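Long-range contacts in malyl-CoA lyase/beta-methylmalyl-CoA lyase (Methylobacterium extorquens, PDB 5UGR), which belongs to the HpcH/HpaI aldolase and citrate lyase family of TIM-barrel enzymes and carries a magnesium ion bound by carboxylate side chains: residues Arg12-Glu17 with Arg223-Pro228; Met74-Gly79 with Met101-Lys106; Pro105-Pro110 with Phe135-Glu140; Glu159-Gly164 with Asn211-Ala216. All coordinates share one frame; numbering follows the deposited sequence.

How the contacts relate
All four contacts belong to one closed, eight-stranded parallel barrel. Contact 1 spans the widest sequence interval, bringing the chain before and within strand 16-21 to strand 223-226, and the other three are nested in the loop it closes. Contact 2 pairs strands 72-76 and 101-104; contact 3, whose centre is about 9 Å away, shares Pro105 and Lys106 with it and continues to strand 134-139, reaching the magnesium ion through Glu140. Contact 4 follows in series and sets helix 207-220 against strand 158-163. The centres of contacts 1 and 4 are about 10 Å apart, and Glu159 of contact 4 forms salt bridges with Arg12 and Arg223, tying the chain before strand 16-21 to two neighbouring barrel strands.

Contact 1. Residues Arg12-Glu17 with Arg223-Pro228; sequences RLHRSE and RPIDGP
His14 is held at both ring nitrogens. Across the contact Arg223 NE donates to His14 ND1 at 2.9 Å, with an N-H...N angle of 151°; the bond lies close to both the ring plane and the guanidinium plane, although the two planes are turned 50° apart. At the ring's other nitrogen, His14 NE2 donates to Glu17 OE2 at 2.8 Å, meeting the oxygen from above the carboxylate plane. With one nitrogen accepting and the other donating, the ring's rotation is fixed. These groups lie buried in a TIM barrel, where the chain entering strand 16-21 meets strand 223-226.

The apolar part is a CH-pi contact. Ile225 CD1 sits 3.4 Å from the centroid of the His14 ring, almost on its normal: chi1 (-51°) turns CG1 to the ring and the bent chi2 sets CD1 over its face. The other branch, Ile225 CG2, packs against the carboxylate oxygen Glu17 OE2 at 3.4 Å.

Among the charged groups, Arg12 lays CB over one face of the Arg223 guanidinium, 3.9 Å above its plane and offset toward the rim. Arg12 NE and Arg223 NH1 come within 4.2 Å because both form salt bridges with Glu159 OE2, the carboxylate around which the two arginines gather.

Contact 2. Residues Met74-Gly79 with Met101-Lys106; sequences MIRING and MILIPK
Ile75 O accepts the shortest hydrogen bond here, from Leu103 N at 2.8 Å with an N-H...O angle of 167°. It belongs to a beta-alpha-beta unit of the TIM barrel, in which strand 72-76, helix 85-95 and strand 101-104 follow one another and the two strands pair in parallel. Ile75 N and Ile77 N complete the pattern by donating to Met101 O and Leu103 O, both at 3.3 Å.

Met74, Arg76, Met101 and Leu103 face the barrel interior. In the Met74 conformer modelled here, one of two, the sulfur SD lies 3.7 Å from Leu103 CB and also reaches Met101 CB; the bend at the end of its chain (chi3 64°) brings CE toward Leu103 CD2. Arg76 and Leu103 run side by side in the same direction, with Arg76 CB 4.0 Å from Leu103 CD2. Beyond this aliphatic contact the Arg76 guanidinium forms a salt bridge through NE with Asp42, and the nearest atom of the Arg76 side chain is about 4 Å from the magnesium ion.

The other face of the sheet meets helix 85-95. Ile75 and Ile102 point the same way and touch through their CG1 atoms, while Ile77 CD1 touches Ile102 CG2 at 3.9 Å. Ile92 and Val93 of the helix cover this face. At the strand ends, Lys106 sends its amine to Asp304 of a second subunit and to Asp81, and its CE passes Gly79 CA. Pro105 CG packs 3.2 Å from Ile77 O, a buried carbonyl oxygen with no polar partner in the model.

Contact 3. Residues Pro105-Pro110 with Phe135-Glu140; sequences PKVGVP and FEVLIE. With MG (magnesium ion), chain B.
Glu140 OE2 accepts a hydrogen bond from Lys106 N at 2.8 Å, while Glu140 OE1 binds the magnesium ion at 2.0 Å. The site lies where strand 134-139 of the TIM barrel ends beside the loop leading from strand 101-104 to helix 110-127. Three waters join OE1 on the metal, and Asp45 and Asp167 complete its shell. One of the waters also donates to Glu140 OE2 at 2.7 Å, so the carboxylate holds the ion both directly and through water.

The amide of Lys106 comes from the anti side of OE2, 31° out of the carboxylate plane. Glu140 CG lies between its backbone N and carbonyl carbon (chi1 62°), and the extended chain beyond carries the carboxylate past Lys106 to the metal. Pro105 CB (3.5 Å) and Lys106 CG (3.4 Å) both lie against Glu140 OE2.

Farther out, Leu138 O accepts from Val107 N at 3.2 Å and, at 3.3 Å, from another water, away from the metal. This water bridges the segments, donating also to Val107 O and accepting from Glu140 N. One residue back along the strand, Val107 and Val137 meet at about a right angle, with Val107 CG2 3.9 Å from Val137 CG1.

Contact 4. Residues Glu159-Gly164 with Asn211-Ala216; sequences EAMSFG and NRMLVA
Met213 and Met161 make the main apolar contact, their side chains sliding past each other in opposite directions. Met213 SD lies 3.8 Å from Met161 CB. In the Met161 conformer modelled here, one of two, its sulfur SD is 4.1 Å from Met213 CG and, more loosely, 4.5 Å from Ala216 CB on the next helix turn. Phe163 joins through its first carbon: Phe163 CB lies 3.8 Å from Met213 SD, while its ring leads away to an edge-to-face stack with Tyr168.

The thioether also packs against strand backbone. Met213 SD sits 3.6 Å from Phe163 N, and Met213 CE comes 3.4 Å from Met161 O. With CG anti to the backbone N (chi1 -165°) and the next torsion also extended, Met213 reaches straight out from the helix before its bend at chi3 brings the methyl beside that carbonyl.

In the TIM barrel this is the outer layer lying on the wall: segment 211-216 of helix 207-220 runs antiparallel to strand residues 159-163, their axes 9.4 Å apart. Met161, Phe163 and Met213 lie between them, while Ser162 turns the other way and bonds Glu136 inside the barrel. Val148 and Ile151 of helix 148-151 also cover Met161.

Across these two segments the grip is therefore van der Waals contact: sulfur and methylene groups follow the contours of the strand, where Glu159, Ala160 and Met161 bond through their backbones to neighbouring strands.

Contact 1. Residues Arg12-Glu17 with Arg223-Pro228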
loop_
_atom_site.group_PDB
_atom_site.type_symbol
_atom_site.label_atom_id
_atom_site.label_comp_id
_atom_site.label_asym_id
_atom_site.label_seq_id
_atom_site.Cartn_x
_atom_site.Cartn_y
_atom_site.Cartn_z
ATOM N N ARG A 12 -20.042 -5.067 -24.475
ATOM C CA ARG A 12 -20.334 -4.425 -25.778
ATOM C C ARG A 12 -19.445 -4.992 -26.845
ATOM O O ARG A 12 -18.288 -5.369 -26.587
ATOM C CB ARG A 12 -20.088 -2.932 -25.718
ATOM C CG ARG A 12 -20.769 -2.209 -24.558
ATOM C CD ARG A 12 -20.612 -0.703 -24.621
ATOM N NE ARG A 12 -20.955 -0.055 -23.364
ATOM C CZ ARG A 12 -21.996 0.743 -23.148
ATOM N NH1 ARG A 12 -22.982 0.928 -24.056
ATOM N NH2 ARG A 12 -22.080 1.325 -21.988
ATOM N N LEU A 13 -19.962 -4.945 -28.087
ATOM C CA LEU A 13 -19.196 -5.264 -29.281
ATOM C C LEU A 13 -18.315 -4.065 -29.613
ATOM O O LEU A 13 -18.769 -2.938 -29.634
ATOM C CB LEU A 13 -20.140 -5.582 -30.445
ATOM C CG LEU A 13 -19.464 -5.946 -31.737
ATOM C CD1 LEU A 13 -18.766 -7.274 -31.671
ATOM C CD2 LEU A 13 -20.516 -6.048 -32.837
ATOM N N HIS A 14 -17.024 -4.299 -29.758
ATOM C CA HIS A 14 -16.035 -3.232 -29.815
ATOM C C HIS A 14 -14.870 -3.594 -30.753
ATOM O O HIS A 14 -13.697 -3.479 -30.400
ATOM C CB HIS A 14 -15.564 -2.995 -28.379
ATOM C CG HIS A 14 -14.858 -1.720 -28.150
ATOM N ND1 HIS A 14 -14.802 -1.135 -26.898
ATOM C CD2 HIS A 14 -14.178 -0.906 -28.976
ATOM C CE1 HIS A 14 -14.140 -0.002 -26.983
ATOM N NE2 HIS A 14 -13.732 0.142 -28.226
ATOM N N ARG A 15 -15.184 -4.048 -31.955
ATOM C CA ARG A 15 -14.146 -4.408 -32.929
ATOM C C ARG A 15 -13.421 -3.205 -33.540
ATOM O O ARG A 15 -12.218 -3.246 -33.828
ATOM C CB ARG A 15 -14.752 -5.259 -34.048
ATOM C CG ARG A 15 -15.408 -6.545 -33.613
ATOM C CD ARG A 15 -16.270 -7.126 -34.690
ATOM N NE ARG A 15 -17.305 -6.210 -35.112
ATOM C CZ ARG A 15 -18.004 -6.331 -36.239
ATOM N NH1 ARG A 15 -17.816 -7.350 -37.076
ATOM N NH2 ARG A 15 -18.918 -5.439 -36.535
ATOM N N SER A 16 -14.205 -2.165 -33.803
ATOM C CA SER A 16 -13.779 -0.964 -34.484
ATOM C C SER A 16 -14.199 0.241 -33.689
ATOM O O SER A 16 -15.344 0.320 -33.199
ATOM C CB SER A 16 -14.382 -0.914 -35.902
ATOM O OG SER A 16 -15.787 -1.080 -35.895
ATOM N N GLU A 17 -13.251 1.180 -33.535
ATOM C CA GLU A 17 -13.511 2.415 -32.764
ATOM C C GLU A 17 -13.094 3.577 -33.627
ATOM O O GLU A 17 -11.887 3.819 -33.831
ATOM C CB GLU A 17 -12.740 2.346 -31.451
ATOM C CG GLU A 17 -12.822 3.591 -30.585
ATOM C CD GLU A 17 -12.240 3.415 -29.179
ATOM O OE1 GLU A 17 -12.062 4.440 -28.443
ATOM O OE2 GLU A 17 -11.979 2.240 -28.802
ATOM N N ARG A 223 -12.281 -4.453 -21.607
ATOM C CA ARG A 223 -11.932 -4.679 -23.015
ATOM C C ARG A 223 -10.573 -4.038 -23.333
ATOM O O ARG A 223 -10.459 -2.826 -23.159
ATOM C CB ARG A 223 -13.006 -4.095 -23.932
ATOM C CG ARG A 223 -14.420 -4.585 -23.690
ATOM C CD ARG A 223 -15.380 -4.044 -24.727
ATOM N NE ARG A 223 -15.691 -2.642 -24.625
ATOM C CZ ARG A 223 -16.637 -2.121 -23.827
ATOM N NH1 ARG A 223 -16.892 -0.790 -23.891
ATOM N NH2 ARG A 223 -17.297 -2.891 -22.957
ATOM N N PRO A 224 -9.601 -4.815 -23.853
ATOM C CA PRO A 224 -8.354 -4.215 -24.319
ATOM C C PRO A 224 -8.477 -3.838 -25.801
ATOM O O PRO A 224 -8.725 -4.716 -26.658
ATOM C CB PRO A 224 -7.339 -5.348 -24.140
ATOM C CG PRO A 224 -8.096 -6.624 -23.969
ATOM C CD PRO A 224 -9.559 -6.300 -23.908
ATOM N N ILE A 225 -8.229 -2.541 -26.066
ATOM C CA ILE A 225 -8.412 -1.957 -27.399
ATOM C C ILE A 225 -7.097 -1.347 -27.843
ATOM O O ILE A 225 -6.437 -0.611 -27.085
ATOM C CB ILE A 225 -9.522 -0.856 -27.400
ATOM C CG1 ILE A 225 -10.806 -1.384 -26.742
ATOM C CG2 ILE A 225 -9.748 -0.370 -28.815
ATOM C CD1 ILE A 225 -11.458 -2.549 -27.411
ATOM N N ASP A 226 -6.706 -1.622 -29.102
ATOM C CA ASP A 226 -5.478 -1.049 -29.654
ATOM C C ASP A 226 -5.802 0.278 -30.308
ATOM O O ASP A 226 -6.887 0.443 -30.890
ATOM C CB ASP A 226 -4.894 -2.033 -30.682
ATOM C CG ASP A 226 -3.468 -1.717 -31.090
ATOM O OD1 ASP A 226 -2.726 -1.101 -30.276
ATOM O OD2 ASP A 226 -3.145 -2.026 -32.275
ATOM N N GLY A 227 -4.853 1.202 -30.276
ATOM C CA GLY A 227 -5.058 2.562 -30.738
ATOM C C GLY A 227 -4.816 2.776 -32.253
ATOM O O GLY A 227 -4.952 1.839 -33.054
ATOM N N PRO A 228 -4.452 3.992 -32.625
ATOM C CA PRO A 228 -4.434 4.379 -34.027
ATOM C C PRO A 228 -3.237 3.835 -34.788
ATOM O O PRO A 228 -2.176 3.599 -34.192
ATOM C CB PRO A 228 -4.383 5.910 -33.955
ATOM C CG PRO A 228 -3.661 6.178 -32.649
ATOM C CD PRO A 228 -4.131 5.109 -31.709
#

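Contact 2. Residues Met74-Gly79 with Met101-Lys106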
loop_
_atom_site.group_PDB
_atom_site.type_symbol
_atom_site.label_atom_id
_atom_site.label_comp_id
_atom_site.label_asym_id
_atom_site.label_seq_id
_atom_site.Cartn_x
_atom_site.Cartn_y
_atom_site.Cartn_z
ATOM N N MET A 74 -19.582 7.758 -27.903
ATOM C CA MET A 74 -18.652 8.236 -26.890
ATOM C C MET A 74 -18.179 9.651 -27.223
ATOM O O MET A 74 -18.227 10.058 -28.377
ATOM C CB MET A 74 -17.466 7.239 -26.848
ATOM C CG MET A 74 -16.453 7.390 -25.707
ATOM S SD MET A 74 -15.594 5.823 -25.377
ATOM C CE MET A 74 -14.717 5.583 -26.929
ATOM N N ILE A 75 -17.682 10.360 -26.216
ATOM C CA ILE A 75 -16.908 11.574 -26.454
ATOM C C ILE A 75 -15.524 11.404 -25.827
ATOM O O ILE A 75 -15.397 10.790 -24.747
ATOM C CB ILE A 75 -17.568 12.822 -25.863
ATOM C CG1 ILE A 75 -17.921 12.678 -24.347
ATOM C CG2 ILE A 75 -18.798 13.212 -26.665
ATOM C CD1 ILE A 75 -18.532 13.857 -23.631
ATOM N N ARG A 76 -14.510 11.928 -26.528
ATOM C CA ARG A 76 -13.169 12.045 -25.936
ATOM C C ARG A 76 -13.085 13.480 -25.391
ATOM O O ARG A 76 -13.047 14.461 -26.140
ATOM C CB ARG A 76 -12.032 11.733 -26.845
ATOM C CG ARG A 76 -10.678 11.890 -26.114
ATOM C CD ARG A 76 -9.485 11.340 -26.857
ATOM N NE ARG A 76 -9.237 11.979 -28.163
ATOM C CZ ARG A 76 -8.274 11.609 -29.004
ATOM N NH1 ARG A 76 -7.442 10.628 -28.653
ATOM N NH2 ARG A 76 -8.162 12.115 -30.237
ATOM N N ILE A 77 -13.209 13.574 -24.060
ATOM C CA ILE A 77 -13.097 14.839 -23.364
ATOM C C ILE A 77 -11.682 15.362 -23.339
ATOM O O ILE A 77 -10.745 14.638 -23.616
ATOM C CB ILE A 77 -13.689 14.800 -21.936
ATOM C CG1 ILE A 77 -12.938 13.779 -21.044
ATOM C CG2 ILE A 77 -15.155 14.414 -21.999
ATOM C CD1 ILE A 77 -13.424 13.758 -19.630
ATOM N N ASN A 78 -11.558 16.653 -23.030
ATOM C CA ASN A 78 -10.239 17.236 -22.872
ATOM C C ASN A 78 -9.518 16.692 -21.640
ATOM O O ASN A 78 -10.134 16.087 -20.727
ATOM C CB ASN A 78 -10.344 18.762 -22.893
ATOM C CG ASN A 78 -10.407 19.269 -24.309
ATOM O OD1 ASN A 78 -9.368 19.330 -25.025
ATOM N ND2 ASN A 78 -11.627 19.551 -24.779
ATOM N N GLY A 79 -8.226 16.936 -21.607
ATOM C CA GLY A 79 -7.396 16.443 -20.497
ATOM C C GLY A 79 -7.733 17.093 -19.158
ATOM O O GLY A 79 -8.215 18.232 -19.080
ATOM N N MET A 101 -20.915 6.723 -23.455
ATOM C CA MET A 101 -19.650 6.573 -22.753
ATOM C C MET A 101 -18.813 7.829 -22.855
ATOM O O MET A 101 -19.005 8.651 -23.756
ATOM C CB MET A 101 -18.843 5.407 -23.340
ATOM C CG MET A 101 -19.500 4.012 -23.131
ATOM S SD MET A 101 -18.427 2.650 -23.645
ATOM C CE MET A 101 -17.206 2.753 -22.324
ATOM N N ILE A 102 -17.870 7.935 -21.920
ATOM C CA ILE A 102 -16.838 8.981 -21.962
ATOM C C ILE A 102 -15.456 8.315 -22.035
ATOM O O ILE A 102 -15.205 7.349 -21.279
ATOM C CB ILE A 102 -16.926 9.880 -20.706
ATOM C CG1 ILE A 102 -18.205 10.732 -20.760
ATOM C CG2 ILE A 102 -15.694 10.765 -20.574
ATOM C CD1 ILE A 102 -18.535 11.491 -19.494
ATOM N N LEU A 103 -14.668 8.772 -22.993
ATOM C CA LEU A 103 -13.271 8.379 -23.180
ATOM C C LEU A 103 -12.410 9.470 -22.497
ATOM O O LEU A 103 -12.406 10.642 -22.898
ATOM C CB LEU A 103 -12.923 8.207 -24.658
ATOM C CG LEU A 103 -11.461 8.045 -25.037
ATOM C CD1 LEU A 103 -10.810 6.914 -24.237
ATOM C CD2 LEU A 103 -11.352 7.771 -26.527
ATOM N N ILE A 104 -11.718 9.054 -21.429
ATOM C CA ILE A 104 -10.935 9.951 -20.602
ATOM C C ILE A 104 -9.478 9.829 -21.112
ATOM O O ILE A 104 -8.901 8.735 -21.088
ATOM C CB ILE A 104 -10.957 9.590 -19.118
ATOM C CG1 ILE A 104 -12.385 9.442 -18.596
ATOM C CG2 ILE A 104 -10.199 10.628 -18.302
ATOM C CD1 ILE A 104 -12.481 8.816 -17.208
ATOM N N PRO A 105 -8.867 10.925 -21.569
ATOM C CA PRO A 105 -7.520 10.893 -22.129
ATOM C C PRO A 105 -6.416 10.983 -21.067
ATOM O O PRO A 105 -6.645 11.496 -19.949
ATOM C CB PRO A 105 -7.505 12.135 -23.048
ATOM C CG PRO A 105 -8.329 13.117 -22.248
ATOM C CD PRO A 105 -9.448 12.292 -21.671
ATOM N N LYS A 106 -5.248 10.437 -21.448
ATOM C CA LYS A 106 -4.026 10.708 -20.694
ATOM C C LYS A 106 -4.100 10.270 -19.250
ATOM O O LYS A 106 -3.526 10.866 -18.358
ATOM C CB LYS A 106 -3.574 12.163 -20.797
ATOM C CG LYS A 106 -3.510 12.689 -22.202
ATOM C CD LYS A 106 -3.084 14.126 -22.295
ATOM C CE LYS A 106 -3.756 15.087 -21.312
ATOM N NZ LYS A 106 -3.410 16.528 -21.639
#

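Contact 3. Residues Pro105-Pro110 with Phe135-Glu140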
loop_
_atom_site.group_PDB
_atom_site.type_symbol
_atom_site.label_atom_id
_atom_site.label_comp_id
_atom_site.label_asym_id
_atom_site.label_seq_id
_atom_site.Cartn_x
_atom_site.Cartn_y
_atom_site.Cartn_z
ATOM N N PRO A 105 -8.867 10.925 -21.569
ATOM C CA PRO A 105 -7.520 10.893 -22.129
ATOM C C PRO A 105 -6.416 10.983 -21.067
ATOM O O PRO A 105 -6.645 11.496 -19.949
ATOM C CB PRO A 105 -7.505 12.135 -23.048
ATOM C CG PRO A 105 -8.329 13.117 -22.248
ATOM C CD PRO A 105 -9.448 12.292 -21.671
ATOM N N LYS A 106 -5.248 10.437 -21.448
ATOM C CA LYS A 106 -4.026 10.708 -20.694
ATOM C C LYS A 106 -4.100 10.270 -19.250
ATOM O O LYS A 106 -3.526 10.866 -18.358
ATOM C CB LYS A 106 -3.574 12.163 -20.797
ATOM C CG LYS A 106 -3.510 12.689 -22.202
ATOM C CD LYS A 106 -3.084 14.126 -22.295
ATOM C CE LYS A 106 -3.756 15.087 -21.312
ATOM N NZ LYS A 106 -3.410 16.528 -21.639
ATOM N N VAL A 107 -4.846 9.199 -18.981
ATOM C CA VAL A 107 -5.078 8.847 -17.561
ATOM C C VAL A 107 -3.752 8.386 -16.921
ATOM O O VAL A 107 -3.001 7.597 -17.502
ATOM C CB VAL A 107 -6.161 7.746 -17.413
ATOM C CG1 VAL A 107 -6.325 7.274 -15.965
ATOM C CG2 VAL A 107 -7.485 8.282 -17.943
ATOM N N GLY A 108 -3.471 8.931 -15.744
ATOM C CA GLY A 108 -2.197 8.675 -15.066
ATOM C C GLY A 108 -2.322 7.867 -13.805
ATOM O O GLY A 108 -1.456 7.065 -13.512
ATOM N N VAL A 109 -3.374 8.098 -13.039
ATOM C CA VAL A 109 -3.585 7.468 -11.737
ATOM C C VAL A 109 -5.084 7.175 -11.546
ATOM O O VAL A 109 -5.944 7.802 -12.182
ATOM C CB VAL A 109 -3.072 8.329 -10.563
ATOM C CG1 VAL A 109 -1.588 8.569 -10.667
ATOM C CG2 VAL A 109 -3.793 9.672 -10.470
ATOM N N PRO A 110 -5.440 6.228 -10.677
ATOM C CA PRO A 110 -6.848 5.889 -10.464
ATOM C C PRO A 110 -7.740 7.088 -10.082
ATOM O O PRO A 110 -8.904 7.167 -10.501
ATOM C CB PRO A 110 -6.827 4.820 -9.400
ATOM C CG PRO A 110 -5.479 4.442 -9.197
ATOM C CD PRO A 110 -4.545 5.312 -9.958
ATOM N N PHE A 135 -17.197 4.242 -18.901
ATOM C CA PHE A 135 -15.922 4.876 -19.169
ATOM C C PHE A 135 -14.987 3.972 -19.993
ATOM O O PHE A 135 -14.874 2.725 -19.769
ATOM C CB PHE A 135 -15.177 5.261 -17.903
ATOM C CG PHE A 135 -15.810 6.339 -17.049
ATOM C CD1 PHE A 135 -16.722 7.268 -17.551
ATOM C CD2 PHE A 135 -15.390 6.510 -15.759
ATOM C CE1 PHE A 135 -17.201 8.290 -16.761
ATOM C CE2 PHE A 135 -15.865 7.555 -14.972
ATOM C CZ PHE A 135 -16.801 8.448 -15.485
ATOM N N GLU A 136 -14.235 4.614 -20.866
ATOM C CA GLU A 136 -13.050 4.028 -21.488
ATOM C C GLU A 136 -11.901 4.965 -21.080
ATOM O O GLU A 136 -12.060 6.176 -21.012
ATOM C CB GLU A 136 -13.166 3.993 -23.017
ATOM C CG GLU A 136 -11.963 3.424 -23.756
ATOM C CD GLU A 136 -12.239 3.394 -25.294
ATOM O OE1 GLU A 136 -13.316 2.834 -25.670
ATOM O OE2 GLU A 136 -11.390 3.967 -26.059
ATOM N N VAL A 137 -10.732 4.385 -20.792
ATOM C CA VAL A 137 -9.539 5.171 -20.492
ATOM C C VAL A 137 -8.494 4.979 -21.545
ATOM O O VAL A 137 -8.273 3.882 -22.034
ATOM C CB VAL A 137 -8.992 4.863 -19.096
ATOM C CG1 VAL A 137 -9.940 5.292 -18.002
ATOM C CG2 VAL A 137 -8.545 3.502 -18.984
ATOM N N LEU A 138 -7.834 6.064 -21.886
ATOM C CA LEU A 138 -6.656 6.025 -22.741
ATOM C C LEU A 138 -5.398 5.896 -21.899
ATOM O O LEU A 138 -5.152 6.741 -20.990
ATOM C CB LEU A 138 -6.586 7.293 -23.590
ATOM C CG LEU A 138 -6.971 7.125 -25.040
ATOM C CD1 LEU A 138 -7.485 8.412 -25.642
ATOM C CD2 LEU A 138 -5.836 6.547 -25.838
ATOM N N ILE A 139 -4.638 4.832 -22.169
ATOM C CA ILE A 139 -3.293 4.638 -21.606
ATOM C C ILE A 139 -2.364 5.072 -22.733
ATOM O O ILE A 139 -2.160 4.343 -23.739
ATOM C CB ILE A 139 -3.095 3.187 -21.155
ATOM C CG1 ILE A 139 -4.161 2.756 -20.155
ATOM C CG2 ILE A 139 -1.679 3.018 -20.592
ATOM C CD1 ILE A 139 -4.178 3.489 -18.872
ATOM N N GLU A 140 -1.866 6.304 -22.604
ATOM C CA GLU A 140 -1.167 6.983 -23.712
ATOM C C GLU A 140 0.010 7.796 -23.183
ATOM O O GLU A 140 0.502 8.674 -23.878
ATOM C CB GLU A 140 -2.120 7.855 -24.520
ATOM C CG GLU A 140 -2.762 9.002 -23.743
ATOM C CD GLU A 140 -3.642 9.913 -24.590
ATOM O OE1 GLU A 140 -3.115 10.345 -25.639
ATOM O OE2 GLU A 140 -4.783 10.177 -24.180
HETATM MG MG MG B . -3.709 11.625 -27.074
HETATM O O HOH W 1 -2.131 7.748 -20.176
HETATM O O HOH W 2 -5.651 11.478 -26.412
HETATM O O HOH W 3 -4.042 10.043 -28.371
HETATM O O HOH W 4 -3.488 13.354 -25.862
#

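Contact 4. Residues Glu159-Gly164 with Asn211-Ala216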
loop_
_atom_site.group_PDB
_atom_site.type_symbol
_atom_site.label_atom_id
_atom_site.label_comp_id
_atom_site.label_asym_id
_atom_site.label_seq_id
_atom_site.Cartn_x
_atom_site.Cartn_y
_atom_site.Cartn_z
ATOM N N GLU A 159 -15.041 0.224 -18.408
ATOM C CA GLU A 159 -15.280 -0.878 -19.324
ATOM C C GLU A 159 -14.136 -1.292 -20.226
ATOM O O GLU A 159 -14.128 -2.445 -20.689
ATOM C CB GLU A 159 -16.459 -0.590 -20.269
ATOM C CG GLU A 159 -17.744 -0.215 -19.578
ATOM C CD GLU A 159 -18.900 0.007 -20.568
ATOM O OE1 GLU A 159 -19.872 0.701 -20.155
ATOM O OE2 GLU A 159 -18.803 -0.502 -21.721
ATOM N N ALA A 160 -13.176 -0.408 -20.483
ATOM C CA ALA A 160 -12.235 -0.619 -21.601
ATOM C C ALA A 160 -11.040 0.301 -21.430
ATOM O O ALA A 160 -11.160 1.376 -20.830
ATOM C CB ALA A 160 -12.932 -0.305 -22.914
ATOM N N MET A 161 -9.907 -0.126 -21.994
ATOM C CA MET A 161 -8.711 0.713 -22.077
ATOM C C MET A 161 -8.230 0.686 -23.523
ATOM O O MET A 161 -8.190 -0.400 -24.135
ATOM C CB MET A 161 -7.572 0.215 -21.160
ATOM C CG MET A 161 -7.975 -0.219 -19.765
ATOM S SD MET A 161 -6.586 -0.722 -18.691
ATOM C CE MET A 161 -6.860 0.576 -17.515
ATOM N N SER A 162 -7.868 1.883 -24.030
ATOM C CA SER A 162 -7.245 1.979 -25.334
ATOM C C SER A 162 -5.763 2.318 -25.182
ATOM O O SER A 162 -5.431 3.193 -24.386
ATOM C CB SER A 162 -7.884 3.070 -26.186
ATOM O OG SER A 162 -9.159 2.689 -26.721
ATOM N N PHE A 163 -4.913 1.627 -25.985
ATOM C CA PHE A 163 -3.485 1.907 -26.049
ATOM C C PHE A 163 -3.244 3.001 -27.054
ATOM O O PHE A 163 -3.286 2.779 -28.266
ATOM C CB PHE A 163 -2.721 0.655 -26.344
ATOM C CG PHE A 163 -1.276 0.879 -26.573
ATOM C CD1 PHE A 163 -0.538 1.586 -25.648
ATOM C CD2 PHE A 163 -0.665 0.474 -27.777
ATOM C CE1 PHE A 163 0.816 1.843 -25.895
ATOM C CE2 PHE A 163 0.693 0.706 -27.996
ATOM C CZ PHE A 163 1.407 1.409 -27.081
ATOM N N GLY A 164 -2.947 4.210 -26.542
ATOM C CA GLY A 164 -2.682 5.366 -27.403
ATOM C C GLY A 164 -1.252 5.384 -27.864
ATOM O O GLY A 164 -0.403 6.093 -27.296
ATOM N N ASN A 211 1.086 -5.812 -23.976
ATOM C CA ASN A 211 0.900 -6.931 -23.085
ATOM C C ASN A 211 0.574 -6.441 -21.682
ATOM O O ASN A 211 -0.260 -7.022 -20.995
ATOM C CB ASN A 211 2.104 -7.855 -23.043
ATOM C CG ASN A 211 2.144 -8.876 -24.213
ATOM O OD1 ASN A 211 1.656 -10.010 -24.093
ATOM N ND2 ASN A 211 2.705 -8.465 -25.335
ATOM N N ARG A 212 1.259 -5.413 -21.196
ATOM C CA ARG A 212 0.949 -4.948 -19.833
ATOM C C ARG A 212 -0.454 -4.429 -19.735
ATOM O O ARG A 212 -1.157 -4.739 -18.757
ATOM C CB ARG A 212 1.955 -3.918 -19.348
ATOM C CG ARG A 212 1.795 -3.635 -17.848
ATOM C CD ARG A 212 2.919 -2.732 -17.353
ATOM N NE ARG A 212 2.624 -2.314 -15.998
ATOM C CZ ARG A 212 3.339 -1.459 -15.312
ATOM N NH1 ARG A 212 4.431 -0.885 -15.856
ATOM N NH2 ARG A 212 2.885 -1.090 -14.122
ATOM N N MET A 213 -0.870 -3.647 -20.727
ATOM C CA MET A 213 -2.261 -3.178 -20.702
ATOM C C MET A 213 -3.275 -4.295 -20.844
ATOM O O MET A 213 -4.287 -4.299 -20.120
ATOM C CB MET A 213 -2.491 -2.112 -21.787
ATOM C CG MET A 213 -3.770 -1.310 -21.600
ATOM S SD MET A 213 -4.270 -0.326 -23.009
ATOM C CE MET A 213 -5.057 -1.615 -23.968
ATOM N N LEU A 214 -2.973 -5.252 -21.713
ATOM C CA LEU A 214 -3.816 -6.440 -21.869
ATOM C C LEU A 214 -4.024 -7.172 -20.544
ATOM O O LEU A 214 -5.151 -7.538 -20.183
ATOM C CB LEU A 214 -3.205 -7.374 -22.889
ATOM C CG LEU A 214 -3.857 -8.771 -23.038
ATOM C CD1 LEU A 214 -5.027 -8.696 -23.944
ATOM C CD2 LEU A 214 -2.860 -9.791 -23.433
ATOM N N VAL A 215 -2.931 -7.431 -19.830
ATOM C CA VAL A 215 -3.011 -8.159 -18.563
ATOM C C VAL A 215 -3.881 -7.375 -17.566
ATOM O O VAL A 215 -4.755 -7.974 -16.885
ATOM C CB VAL A 215 -1.613 -8.513 -18.019
ATOM C CG1 VAL A 215 -1.686 -8.931 -16.522
ATOM C CG2 VAL A 215 -0.988 -9.575 -18.892
ATOM N N ALA A 216 -3.718 -6.060 -17.505
ATOM C CA ALA A 216 -4.538 -5.281 -16.587
ATOM C C ALA A 216 -6.016 -5.437 -16.961
ATOM O O ALA A 216 -6.898 -5.569 -16.096
ATOM C CB ALA A 216 -4.120 -3.816 -16.627
#